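Acyl-coenzyme A oxidase 1 (Yarrowia lipolytica, PDB 5Y9D) catalyses the FAD-dependent oxidation of 2,3-saturated acyl-CoAs to (2E)-enoyl-CoAs, passing electrons to O2 to form H2O2 in peroxisomal fatty acid beta-oxidation. Local coordinates at residues Q41-V44 / R45-T48; T511-E514 / Q515-P519; S575-Y578 / A579-T583; D587-P590 / H591-L595; A635-D638 / Q639-G642. All coordinates share one frame; numbering follows the deposited sequence.

Contact 1: residues Q41-V44 / R45-T48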
loop_
_atom_site.group_PDB
_atom_site.type_symbol
_atom_site.label_atom_id
_atom_site.label_comp_id
_atom_site.label_asym_id
_atom_site.label_seq_id
_atom_site.Cartn_x
_atom_site.Cartn_y
_atom_site.Cartn_z
ATOM N N GLN A 41 -14.847 -15.807 26.392
ATOM C CA GLN A 41 -14.652 -16.432 27.706
ATOM C C GLN A 41 -14.523 -15.419 28.827
ATOM O O GLN A 41 -14.569 -15.793 29.989
ATOM C CB GLN A 41 -13.365 -17.265 27.694
ATOM C CG GLN A 41 -13.547 -18.731 28.086
ATOM C CD GLN A 41 -13.880 -19.595 26.885
ATOM O OE1 GLN A 41 -14.713 -19.216 26.059
ATOM N NE2 GLN A 41 -13.215 -20.749 26.766
ATOM N N PHE A 42 -14.331 -14.150 28.460
ATOM C CA PHE A 42 -14.012 -13.056 29.390
ATOM C C PHE A 42 -14.995 -11.868 29.242
ATOM O O PHE A 42 -15.762 -11.789 28.294
ATOM C CB PHE A 42 -12.548 -12.595 29.159
ATOM C CG PHE A 42 -12.239 -12.207 27.725
ATOM C CD1 PHE A 42 -12.562 -10.948 27.241
ATOM C CD2 PHE A 42 -11.647 -13.101 26.864
ATOM C CE1 PHE A 42 -12.309 -10.608 25.921
ATOM C CE2 PHE A 42 -11.374 -12.757 25.556
ATOM C CZ PHE A 42 -11.722 -11.515 25.075
ATOM N N THR A 43 -14.987 -10.956 30.193
ATOM C CA THR A 43 -15.738 -9.716 30.083
ATOM C C THR A 43 -14.987 -8.716 29.195
ATOM O O THR A 43 -13.880 -8.267 29.540
ATOM C CB THR A 43 -15.934 -9.092 31.462
ATOM O OG1 THR A 43 -16.659 -10.016 32.290
ATOM C CG2 THR A 43 -16.686 -7.740 31.365
ATOM N N VAL A 44 -15.591 -8.363 28.059
ATOM C CA VAL A 44 -14.923 -7.531 27.051
ATOM C C VAL A 44 -14.307 -6.278 27.660
ATOM O O VAL A 44 -13.197 -5.922 27.348
ATOM C CB VAL A 44 -15.883 -7.104 25.916
ATOM C CG1 VAL A 44 -15.261 -6.017 25.059
ATOM C CG2 VAL A 44 -16.245 -8.292 25.053
ATOM N N ARG A 45 -15.028 -5.622 28.545
ATOM C CA ARG A 45 -14.564 -4.364 29.106
ATOM C C ARG A 45 -13.324 -4.523 29.963
ATOM O O ARG A 45 -12.628 -3.539 30.190
ATOM C CB ARG A 45 -15.669 -3.710 29.905
ATOM C CG ARG A 45 -15.460 -2.245 30.138
ATOM C CD ARG A 45 -16.527 -1.719 31.063
ATOM N NE ARG A 45 -16.406 -0.276 31.299
ATOM C CZ ARG A 45 -16.767 0.681 30.435
ATOM N NH1 ARG A 45 -17.215 0.391 29.210
ATOM N NH2 ARG A 45 -16.647 1.942 30.785
ATOM N N ASP A 46 -13.023 -5.731 30.454
ATOM C CA ASP A 46 -11.782 -5.903 31.196
ATOM C C ASP A 46 -10.582 -5.760 30.216
ATOM O O ASP A 46 -9.594 -5.109 30.543
ATOM C CB ASP A 46 -11.731 -7.236 31.957
ATOM C CG ASP A 46 -12.683 -7.299 33.169
ATOM O OD1 ASP A 46 -13.034 -6.271 33.787
ATOM O OD2 ASP A 46 -13.058 -8.424 33.534
ATOM N N VAL A 47 -10.667 -6.355 29.026
ATOM C CA VAL A 47 -9.619 -6.171 28.012
ATOM C C VAL A 47 -9.552 -4.710 27.539
ATOM O O VAL A 47 -8.469 -4.177 27.369
ATOM C CB VAL A 47 -9.787 -7.078 26.773
ATOM C CG1 VAL A 47 -8.562 -6.967 25.877
ATOM C CG2 VAL A 47 -9.968 -8.524 27.187
ATOM N N THR A 48 -10.711 -4.079 27.342
ATOM C CA THR A 48 -10.785 -2.667 26.942
ATOM C C THR A 48 -10.062 -1.786 27.987
ATOM O O THR A 48 -9.277 -0.923 27.637
ATOM C CB THR A 48 -12.265 -2.219 26.724
ATOM O OG1 THR A 48 -12.915 -3.096 25.785
ATOM C CG2 THR A 48 -12.330 -0.828 26.157
#

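Contact 2: residues T511-E514 / Q515-P519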
loop_
_atom_site.group_PDB
_atom_site.type_symbol
_atom_site.label_atom_id
_atom_site.label_comp_id
_atom_site.label_asym_id
_atom_site.label_seq_id
_atom_site.Cartn_x
_atom_site.Cartn_y
_atom_site.Cartn_z
ATOM N N THR A 511 16.105 -26.120 20.216
ATOM C CA THR A 511 15.481 -25.455 21.354
ATOM C C THR A 511 14.136 -26.163 21.619
ATOM O O THR A 511 13.366 -26.389 20.689
ATOM C CB THR A 511 15.266 -23.947 21.056
ATOM O OG1 THR A 511 16.485 -23.379 20.553
ATOM C CG2 THR A 511 14.816 -23.177 22.319
ATOM N N PRO A 512 13.850 -26.524 22.882
ATOM C CA PRO A 512 12.605 -27.249 23.124
ATOM C C PRO A 512 11.388 -26.347 23.036
ATOM O O PRO A 512 11.510 -25.121 23.003
ATOM C CB PRO A 512 12.767 -27.741 24.563
ATOM C CG PRO A 512 13.608 -26.690 25.214
ATOM C CD PRO A 512 14.548 -26.192 24.141
ATOM N N ARG A 513 10.222 -26.977 23.009
ATOM C CA ARG A 513 8.936 -26.287 23.007
ATOM C C ARG A 513 8.717 -25.370 24.228
ATOM O O ARG A 513 8.195 -24.266 24.080
ATOM C CB ARG A 513 7.809 -27.329 22.915
ATOM C CG ARG A 513 6.439 -26.854 23.387
ATOM C CD ARG A 513 5.447 -27.999 23.453
ATOM N NE ARG A 513 4.979 -28.346 22.116
ATOM C CZ ARG A 513 3.949 -27.770 21.497
ATOM N NH1 ARG A 513 3.632 -28.174 20.269
ATOM N NH2 ARG A 513 3.226 -26.805 22.087
ATOM N N GLU A 514 9.101 -25.834 25.419
ATOM C CA GLU A 514 8.845 -25.110 26.680
ATOM C C GLU A 514 9.535 -23.755 26.693
ATOM O O GLU A 514 8.966 -22.760 27.145
ATOM C CB GLU A 514 9.341 -25.902 27.903
ATOM C CG GLU A 514 8.566 -27.177 28.230
ATOM C CD GLU A 514 8.991 -28.385 27.398
ATOM O OE1 GLU A 514 8.091 -29.114 26.908
ATOM O OE2 GLU A 514 10.218 -28.595 27.228
ATOM N N GLN A 515 10.772 -23.724 26.221
ATOM C CA GLN A 515 11.510 -22.464 26.116
ATOM C C GLN A 515 10.899 -21.560 25.041
ATOM O O GLN A 515 10.707 -20.367 25.240
ATOM C CB GLN A 515 12.984 -22.740 25.807
ATOM C CG GLN A 515 13.717 -23.390 26.962
ATOM C CD GLN A 515 15.118 -23.801 26.587
ATOM O OE1 GLN A 515 15.854 -23.037 25.948
ATOM N NE2 GLN A 515 15.496 -25.021 26.965
ATOM N N LEU A 516 10.575 -22.156 23.906
ATOM C CA LEU A 516 9.965 -21.418 22.821
ATOM C C LEU A 516 8.576 -20.811 23.137
ATOM O O LEU A 516 8.142 -19.904 22.429
ATOM C CB LEU A 516 9.907 -22.299 21.567
ATOM C CG LEU A 516 11.217 -22.474 20.781
ATOM C CD1 LEU A 516 10.979 -23.399 19.594
ATOM C CD2 LEU A 516 11.798 -21.137 20.320
ATOM N N LEU A 517 7.896 -21.290 24.182
ATOM C CA LEU A 517 6.676 -20.639 24.686
ATOM C C LEU A 517 6.922 -19.812 25.941
ATOM O O LEU A 517 5.972 -19.466 26.653
ATOM C CB LEU A 517 5.595 -21.677 25.000
ATOM C CG LEU A 517 4.864 -22.311 23.826
ATOM C CD1 LEU A 517 3.885 -23.343 24.367
ATOM C CD2 LEU A 517 4.148 -21.250 23.005
ATOM N N SER A 518 8.184 -19.494 26.224
ATOM C CA SER A 518 8.518 -18.739 27.432
ATOM C C SER A 518 8.726 -17.271 27.090
ATOM O O SER A 518 9.541 -16.948 26.237
ATOM C CB SER A 518 9.781 -19.280 28.106
ATOM O OG SER A 518 9.872 -18.758 29.424
ATOM N N PRO A 519 7.991 -16.380 27.764
ATOM C CA PRO A 519 8.257 -14.951 27.683
ATOM C C PRO A 519 9.729 -14.570 27.922
ATOM O O PRO A 519 10.323 -13.852 27.109
ATOM C CB PRO A 519 7.360 -14.382 28.771
ATOM C CG PRO A 519 6.190 -15.305 28.795
ATOM C CD PRO A 519 6.733 -16.672 28.471
#

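Contact 3: residues S575-Y578 / A579-T583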
loop_
_atom_site.group_PDB
_atom_site.type_symbol
_atom_site.label_atom_id
_atom_site.label_comp_id
_atom_site.label_asym_id
_atom_site.label_seq_id
_atom_site.Cartn_x
_atom_site.Cartn_y
_atom_site.Cartn_z
ATOM N N SER A 575 8.811 -6.691 24.387
ATOM C CA SER A 575 9.083 -6.527 25.826
ATOM C C SER A 575 8.044 -5.697 26.527
ATOM O O SER A 575 7.684 -6.016 27.653
ATOM C CB SER A 575 10.443 -5.884 26.082
ATOM O OG SER A 575 11.449 -6.854 26.091
ATOM N N SER A 576 7.589 -4.615 25.891
ATOM C CA SER A 576 6.593 -3.757 26.518
ATOM C C SER A 576 5.242 -4.449 26.680
ATOM O O SER A 576 4.544 -4.212 27.650
ATOM C CB SER A 576 6.419 -2.455 25.741
ATOM O OG SER A 576 7.669 -1.813 25.572
ATOM N N PHE A 577 4.885 -5.305 25.736
ATOM C CA PHE A 577 3.638 -6.052 25.814
ATOM C C PHE A 577 3.657 -6.995 26.996
ATOM O O PHE A 577 2.701 -7.034 27.765
ATOM C CB PHE A 577 3.407 -6.847 24.529
ATOM C CG PHE A 577 1.976 -7.246 24.287
ATOM C CD1 PHE A 577 0.963 -6.996 25.220
ATOM C CD2 PHE A 577 1.647 -7.916 23.130
ATOM C CE1 PHE A 577 -0.334 -7.380 24.974
ATOM C CE2 PHE A 577 0.348 -8.312 22.888
ATOM C CZ PHE A 577 -0.646 -8.031 23.806
ATOM N N TYR A 578 4.750 -7.737 27.165
ATOM C CA TYR A 578 4.880 -8.646 28.337
ATOM C C TYR A 578 4.884 -7.917 29.679
ATOM O O TYR A 578 4.352 -8.411 30.650
ATOM C CB TYR A 578 6.164 -9.469 28.231
ATOM C CG TYR A 578 6.050 -10.602 27.267
ATOM C CD1 TYR A 578 5.061 -11.546 27.414
ATOM C CD2 TYR A 578 6.944 -10.746 26.213
ATOM C CE1 TYR A 578 4.948 -12.594 26.531
ATOM C CE2 TYR A 578 6.841 -11.812 25.339
ATOM C CZ TYR A 578 5.837 -12.736 25.515
ATOM O OH TYR A 578 5.698 -13.791 24.660
ATOM N N ALA A 579 5.515 -6.755 29.718
ATOM C CA ALA A 579 5.585 -5.969 30.932
ATOM C C ALA A 579 4.193 -5.535 31.376
ATOM O O ALA A 579 3.950 -5.424 32.572
ATOM C CB ALA A 579 6.478 -4.751 30.723
ATOM N N ARG A 580 3.293 -5.276 30.421
ATOM C CA ARG A 580 1.891 -4.939 30.750
ATOM C C ARG A 580 1.018 -6.177 31.086
ATOM O O ARG A 580 0.106 -6.091 31.898
ATOM C CB ARG A 580 1.217 -4.155 29.601
ATOM C CG ARG A 580 1.717 -2.743 29.369
ATOM C CD ARG A 580 1.019 -1.695 30.201
ATOM N NE ARG A 580 -0.337 -1.368 29.724
ATOM C CZ ARG A 580 -0.644 -0.543 28.718
ATOM N NH1 ARG A 580 0.307 0.045 28.004
ATOM N NH2 ARG A 580 -1.920 -0.294 28.427
ATOM N N ILE A 581 1.278 -7.305 30.433
ATOM C CA ILE A 581 0.543 -8.566 30.685
ATOM C C ILE A 581 0.807 -9.065 32.119
ATOM O O ILE A 581 -0.029 -9.750 32.737
ATOM C CB ILE A 581 0.930 -9.659 29.647
ATOM C CG1 ILE A 581 0.716 -9.120 28.230
ATOM C CG2 ILE A 581 0.166 -10.968 29.866
ATOM C CD1 ILE A 581 0.323 -10.134 27.180
ATOM N N ALA A 582 1.976 -8.692 32.637
ATOM C CA ALA A 582 2.350 -8.963 34.003
ATOM C C ALA A 582 1.428 -8.275 34.992
ATOM O O ALA A 582 1.276 -8.768 36.133
ATOM C CB ALA A 582 3.798 -8.521 34.252
ATOM N N THR A 583 0.824 -7.155 34.571
ATOM C CA THR A 583 0.055 -6.286 35.473
ATOM C C THR A 583 -1.448 -6.429 35.315
ATOM O O THR A 583 -2.218 -5.703 35.949
ATOM C CB THR A 583 0.404 -4.808 35.254
ATOM O OG1 THR A 583 -0.037 -4.388 33.964
ATOM C CG2 THR A 583 1.890 -4.588 35.340
#

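Contact 4: residues D587-P590 / H591-L595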
loop_
_atom_site.group_PDB
_atom_site.type_symbol
_atom_site.label_atom_id
_atom_site.label_comp_id
_atom_site.label_asym_id
_atom_site.label_seq_id
_atom_site.Cartn_x
_atom_site.Cartn_y
_atom_site.Cartn_z
ATOM N N ASP A 587 -8.067 -12.971 35.007
ATOM C CA ASP A 587 -9.007 -13.654 34.146
ATOM C C ASP A 587 -8.669 -13.467 32.647
ATOM O O ASP A 587 -8.932 -14.350 31.836
ATOM C CB ASP A 587 -10.428 -13.208 34.500
ATOM C CG ASP A 587 -10.607 -12.987 36.015
ATOM O OD1 ASP A 587 -9.957 -12.055 36.564
ATOM O OD2 ASP A 587 -11.360 -13.761 36.663
ATOM N N ILE A 588 -8.055 -12.333 32.296
ATOM C CA ILE A 588 -7.723 -12.026 30.897
ATOM C C ILE A 588 -6.296 -12.377 30.576
ATOM O O ILE A 588 -5.940 -12.582 29.402
ATOM C CB ILE A 588 -8.017 -10.552 30.518
ATOM C CG1 ILE A 588 -7.198 -9.582 31.366
ATOM C CG2 ILE A 588 -9.497 -10.253 30.690
ATOM C CD1 ILE A 588 -7.710 -8.154 31.387
ATOM N N LYS A 589 -5.475 -12.514 31.604
ATOM C CA LYS A 589 -4.029 -12.719 31.379
ATOM C C LYS A 589 -3.690 -13.837 30.372
ATOM O O LYS A 589 -2.825 -13.634 29.506
ATOM C CB LYS A 589 -3.281 -12.940 32.690
ATOM C CG LYS A 589 -1.895 -12.341 32.692
ATOM C CD LYS A 589 -0.948 -13.043 33.655
ATOM C CE LYS A 589 -0.957 -12.425 35.046
ATOM N NZ LYS A 589 0.373 -12.634 35.695
ATOM N N PRO A 590 -4.382 -14.988 30.440
ATOM C CA PRO A 590 -3.984 -16.091 29.542
ATOM C C PRO A 590 -4.287 -15.861 28.071
ATOM O O PRO A 590 -3.535 -16.323 27.224
ATOM C CB PRO A 590 -4.769 -17.298 30.071
ATOM C CG PRO A 590 -5.124 -16.916 31.464
ATOM C CD PRO A 590 -5.375 -15.435 31.421
ATOM N N HIS A 591 -5.365 -15.144 27.773
ATOM C CA HIS A 591 -5.684 -14.782 26.385
ATOM C C HIS A 591 -4.722 -13.728 25.874
ATOM O O HIS A 591 -4.258 -13.800 24.730
ATOM C CB HIS A 591 -7.115 -14.282 26.255
ATOM C CG HIS A 591 -8.130 -15.203 26.852
ATOM N ND1 HIS A 591 -8.774 -14.926 28.044
ATOM C CD2 HIS A 591 -8.594 -16.405 26.438
ATOM C CE1 HIS A 591 -9.588 -15.924 28.340
ATOM N NE2 HIS A 591 -9.503 -16.831 27.378
ATOM N N LEU A 592 -4.424 -12.745 26.724
ATOM C CA LEU A 592 -3.412 -11.757 26.397
ATOM C C LEU A 592 -2.040 -12.405 26.228
ATOM O O LEU A 592 -1.245 -11.977 25.361
ATOM C CB LEU A 592 -3.342 -10.671 27.455
ATOM C CG LEU A 592 -4.534 -9.729 27.642
ATOM C CD1 LEU A 592 -4.203 -8.857 28.831
ATOM C CD2 LEU A 592 -4.805 -8.845 26.442
ATOM N N LEU A 593 -1.754 -13.424 27.050
ATOM C CA LEU A 593 -0.501 -14.156 26.905
ATOM C C LEU A 593 -0.408 -14.812 25.546
ATOM O O LEU A 593 0.632 -14.749 24.888
ATOM C CB LEU A 593 -0.292 -15.187 28.014
ATOM C CG LEU A 593 0.459 -14.629 29.233
ATOM C CD1 LEU A 593 0.510 -15.651 30.365
ATOM C CD2 LEU A 593 1.866 -14.164 28.859
ATOM N N LYS A 594 -1.495 -15.398 25.094
ATOM C CA LYS A 594 -1.477 -16.042 23.774
ATOM C C LYS A 594 -1.121 -15.060 22.661
ATOM O O LYS A 594 -0.264 -15.352 21.818
ATOM C CB LYS A 594 -2.812 -16.728 23.471
ATOM C CG LYS A 594 -3.177 -17.756 24.525
ATOM C CD LYS A 594 -3.639 -19.080 23.932
ATOM C CE LYS A 594 -3.722 -20.158 25.005
ATOM N NZ LYS A 594 -3.025 -21.393 24.558
ATOM N N LEU A 595 -1.758 -13.890 22.671
ATOM C CA LEU A 595 -1.437 -12.841 21.701
ATOM C C LEU A 595 0.054 -12.457 21.740
ATOM O O LEU A 595 0.670 -12.368 20.689
ATOM C CB LEU A 595 -2.284 -11.582 21.952
ATOM C CG LEU A 595 -3.753 -11.641 21.588
ATOM C CD1 LEU A 595 -4.472 -10.438 22.149
ATOM C CD2 LEU A 595 -3.917 -11.725 20.073
#

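Contact 5: residues A635-D638 / Q639-G642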
loop_
_atom_site.group_PDB
_atom_site.type_symbol
_atom_site.label_atom_id
_atom_site.label_comp_id
_atom_site.label_asym_id
_atom_site.label_seq_id
_atom_site.Cartn_x
_atom_site.Cartn_y
_atom_site.Cartn_z
ATOM N N ALA A 635 -5.873 -20.951 18.912
ATOM C CA ALA A 635 -6.365 -20.518 20.225
ATOM C C ALA A 635 -6.870 -19.066 20.220
ATOM O O ALA A 635 -7.859 -18.743 20.859
ATOM C CB ALA A 635 -5.286 -20.699 21.274
ATOM N N VAL A 636 -6.181 -18.179 19.517
ATOM C CA VAL A 636 -6.632 -16.781 19.440
ATOM C C VAL A 636 -7.879 -16.628 18.568
ATOM O O VAL A 636 -8.725 -15.784 18.844
ATOM C CB VAL A 636 -5.512 -15.892 18.915
ATOM C CG1 VAL A 636 -6.054 -14.654 18.262
ATOM C CG2 VAL A 636 -4.559 -15.559 20.062
ATOM N N ARG A 637 -7.973 -17.449 17.527
ATOM C CA ARG A 637 -9.139 -17.459 16.674
ATOM C C ARG A 637 -10.426 -17.728 17.441
ATOM O O ARG A 637 -11.458 -17.135 17.119
ATOM C CB ARG A 637 -8.984 -18.430 15.485
ATOM C CG ARG A 637 -10.216 -18.564 14.573
ATOM C CD ARG A 637 -11.036 -19.757 15.044
ATOM N NE ARG A 637 -12.320 -20.005 14.395
ATOM C CZ ARG A 637 -13.451 -19.330 14.617
ATOM N NH1 ARG A 637 -14.566 -19.726 13.998
ATOM N NH2 ARG A 637 -13.481 -18.259 15.428
ATOM N N ASP A 638 -10.381 -18.577 18.459
ATOM C CA ASP A 638 -11.608 -18.892 19.191
ATOM C C ASP A 638 -12.226 -17.631 19.815
ATOM O O ASP A 638 -13.443 -17.579 19.978
ATOM C CB ASP A 638 -11.384 -19.987 20.264
ATOM C CG ASP A 638 -12.716 -20.481 20.909
ATOM O OD1 ASP A 638 -13.620 -20.952 20.188
ATOM O OD2 ASP A 638 -12.859 -20.412 22.149
ATOM N N GLN A 639 -11.390 -16.651 20.161
ATOM C CA GLN A 639 -11.813 -15.439 20.870
ATOM C C GLN A 639 -11.745 -14.128 20.041
ATOM O O GLN A 639 -11.792 -13.048 20.624
ATOM C CB GLN A 639 -10.947 -15.238 22.127
ATOM C CG GLN A 639 -10.971 -16.340 23.190
ATOM C CD GLN A 639 -12.297 -16.420 23.938
ATOM O OE1 GLN A 639 -12.629 -15.557 24.776
ATOM N NE2 GLN A 639 -13.064 -17.475 23.646
ATOM N N VAL A 640 -11.633 -14.199 18.712
ATOM C CA VAL A 640 -11.380 -12.993 17.936
ATOM C C VAL A 640 -12.387 -11.896 18.157
ATOM O O VAL A 640 -12.004 -10.692 18.141
ATOM C CB VAL A 640 -11.347 -13.199 16.420
ATOM C CG1 VAL A 640 -9.954 -13.572 15.988
ATOM C CG2 VAL A 640 -12.397 -14.199 15.928
ATOM N N ILE A 641 -13.644 -12.288 18.289
ATOM C CA ILE A 641 -14.732 -11.364 18.499
ATOM C C ILE A 641 -14.579 -10.640 19.818
ATOM O O ILE A 641 -14.870 -9.471 19.906
ATOM C CB ILE A 641 -16.099 -12.046 18.376
ATOM C CG1 ILE A 641 -16.271 -12.612 16.977
ATOM C CG2 ILE A 641 -17.212 -11.059 18.625
ATOM C CD1 ILE A 641 -15.987 -11.611 15.888
ATOM N N GLY A 642 -14.138 -11.340 20.850
ATOM C CA GLY A 642 -13.880 -10.685 22.108
ATOM C C GLY A 642 -12.778 -9.649 22.072
ATOM O O GLY A 642 -12.976 -8.563 22.548
#

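Contact 1: residues Q41-V44 / R45-T48
The opening turn of helix 44-52 is built where Thr43 and Val44 meet Asp46, Val47 and Thr48. Two backbone bonds define it. The amide of Asp46 donates to Thr43 O at 2.8 Å, a short bond whose donor stands 44° above the carbonyl plane, as suits a tight i to i+3 turn. One residue on, Thr48 N reaches Val44 O at 3.1 Å with an N-H...O angle of 166° and lies in the carbonyl plane, the i to i+4 geometry of an established alpha helix.

The side chains follow the same turn. Asp46 folds its carboxylate back over Thr43, and OD2 comes 3.6 Å from Thr43 CB; the closest approach between these two side chains is thus to a carbon. On another side of the turn the Phe42 ring meets Val47 slantwise, with CE1 3.4 Å from Val47 CG2. Its chi1 of 55° sets CG between the backbone N and the carbonyl carbon, which folds the ring along the chain toward the helix. Thr48 OG1 lies 3.8 Å from Val44 CG1, and its polar partner is the carbonyl of Ala646.

Arg45 runs extended from CG to NE, carrying its guanidinium to salt bridges with Glu55 and Glu62 of the next helix. Phe42 and Val47 pack against Leu643 and Ala646 of helix 640-646. The change from an i+3 to an i+4 bond is that of a loop running into the first turn of an alpha helix, here helix 44-52, packed against helices 55-70 and 640-646.

Contact 2: residues T511-E514 / Q515-P519
Backbone bonding between Pro512 and Leu516 starts the short helix 513-516, with Leu516 N donating to Pro512 O at 3.2 Å and 163°. The next bond, from Leu517 N to Arg513 O, is 3.0 Å long but bent to 133°. The same amide also makes a weak 3.5 Å bond to Glu514 O, so it is shared between i-4 and i-3 acceptors just where Leu517 leaves helical geometry. Pro512 occupies the N-cap, and Ser518 is the N-cap of the following helix.

Polar-to-apolar contact is concentrated at Gln515. Its chain, extended beyond CG, comes back across the Pro512 ring: NE2 sits 3.1 Å from CG and 3.2 Å from CD of that proline, while OE1 approaches Thr511 CG2 at 3.8 Å. With the amide arm cut back to an alanine, the Pro512 ring and the Thr511 methyl would probably lose their cover on this side.

The remaining packing is looser. Leu516 CG lies 4.0 Å from Thr511 CG2. The Leu517 and Arg513 chains run side by side, with the methyl CD1 of Leu517 oblique to the guanidinium and 4.2 Å from Arg513 NH2.

Charge is settled outside the turn, since Arg513 forms a salt bridge with Glu631. Thr511 OG1 is hydrogen-bonded to Gln506. Around the turn, Leu516 packs on Ile625 and Leu628 of helix 619-637, while Thr511, Gln515 and Leu516 all touch Phe521 of helix 519-544.

Contact 3: residues S575-Y578 / A579-T583
Ile581 N donates to Phe577 O at 3.0 Å, in the carbonyl plane, and heads a run of backbone bonds at the end of helix 558-581. Ala579 N to Ser575 O and Ala582 N to Tyr578 O, both 3.1 Å, keep the same i to i+4 pattern. Arg580 N is bonded to Ser576 O at 3.2 Å and more weakly to Phe577 O, so the latter carbonyl takes two amides. Further along the chain, Thr583 OG1 reaches Arg580 O at 2.7 Å, on the same face of the carbonyl as Thr583 N.

Longer polar arms lead outward. Arg580, bent at chi2 and chi3, carries its guanidinium away to a salt bridge with Asp376 and a bond to Phe50 O, while Tyr578 OH pairs with Asn597.

The packing across the turn is a CH-pi contact. Ile581 CD1 stands over one face of the Phe577 ring, 4.0 Å from the centroid and 29° off the normal, with CE1 of Phe577 the nearest ring atom at 3.6 Å. Phe577 has CG anti to the backbone N (chi1 -159°), which swings the ring along the helix under the isoleucine. Phe577 also packs on Tyr369, Ala370 and Met373 of helix 355-391.

The chemistry divides the helix end: an apolar flank at Phe577 and Ile581 is buried against other helices, whereas the peptide groups and the guanidinium bond to polar partners.

Contact 4: residues D587-P590 / H591-L595
Ile588 and Leu592 are linked where the chain enters helix 589-606, an alpha-helical N-terminal region with Pro590 built in. Among the backbone bonds, Leu592 N to Ile588 O is practically straight: 3.1 Å, with an N-H...O angle of 179°. The same carbonyl receives a weak bond from His591 N. Leu593 N to Lys589 O is shorter, at 2.7 Å, and Lys594 N closes on Pro590 O at 3.1 Å from above the carbonyl plane. Pro590 lacks an N-H, which costs nothing in a first helical turn, where amides have no i-4 acceptor within the helix.

Apolar contact accompanies these bonds. Ile588 CG1 lies 4.0 Å from Leu592 CD1, the two chains side by side and pointing the same way. Leu592 also meets Phe50, and Ile588 meets Asp46 and Val47, all of helix 44-52.

The imidazole is the flat group of the turn. Its ND1 lies 3.8 Å from Asp587 O and obliquely to it, a polar neighbour at longer than bonding distance. With chi1 at -52°, CG stands anti to the carbonyl carbon and the ring leans back along the start of the helix, where the Phe42 ring meets it at about 50° between planes. An exchange of His591 for an alanine removes the imidazole and is likely to open a gap beside Phe42 and Gln639, leaving the Phe42 ring without its aromatic neighbour.

Further along, Lys594 leans toward Ala635 and Val636 of helix 619-637, and its CG lies 3.1 Å from Pro590 O.

Contact 5: residues A635-D638 / Q639-G642
The carboxylate of Asp638 and the amide of Gln639 cross at a slant, with their planes 43° apart, joined by a weak bond of 3.3 Å from Gln639 NE2 to Asp638 OD2. The Gln639 chain bends at chi2 (-70°), which folds the amide back toward its neighbour. The amide finds firmer partners in the loop after helix 28-38: OE1 accepts from Gln41 N, and NE2 donates to Lys39 O. The third flat group, the Arg637 guanidinium, has Val640 CG2 set obliquely to it, 4.2 Å from NH2; its charge is taken up by Asp353 and Glu36.

The backbone here makes a type I beta turn from Arg637 to Val640. Gln639 N donates to Val636 O at 3.1 Å, the donor well above the carbonyl plane, and Val640 N makes a weak 3.3 Å bond to Arg637 O. Val640 CG2 also lies 3.3 Å from Arg637 O.

The turn connects helix 619-637 to helix 640-646, with Gln639 as N-cap of the second. Val636, Arg637 and Val640 share Leu362 of helix 355-391, while Ile641 packs on Met33, Glu36 and Arg37 of helix 28-38.

Overall arrangement
The five local turns follow the chain in numerical order, without nesting: contact 1 near the N-terminus, contacts 2 to 5 in the C-terminal helices. Space reorders them round contact 4, whose centre is about 11 Å from those of contacts 1, 3 and 5 and which touches all three. Contacts 3 and 4 join successive helices, 558-581 and 589-606. Contact 1 also touches contact 5, bringing the N-terminal segment into the C-terminal bundle. Contact 2 is peripheral, its centre about 28 Å from that of contact 1, but Pro519 still packs on Tyr578 of contact 3. Helix ends and turns thus knit together sequence-distant parts of this region, away from the FAD pocket and probable catalytic base.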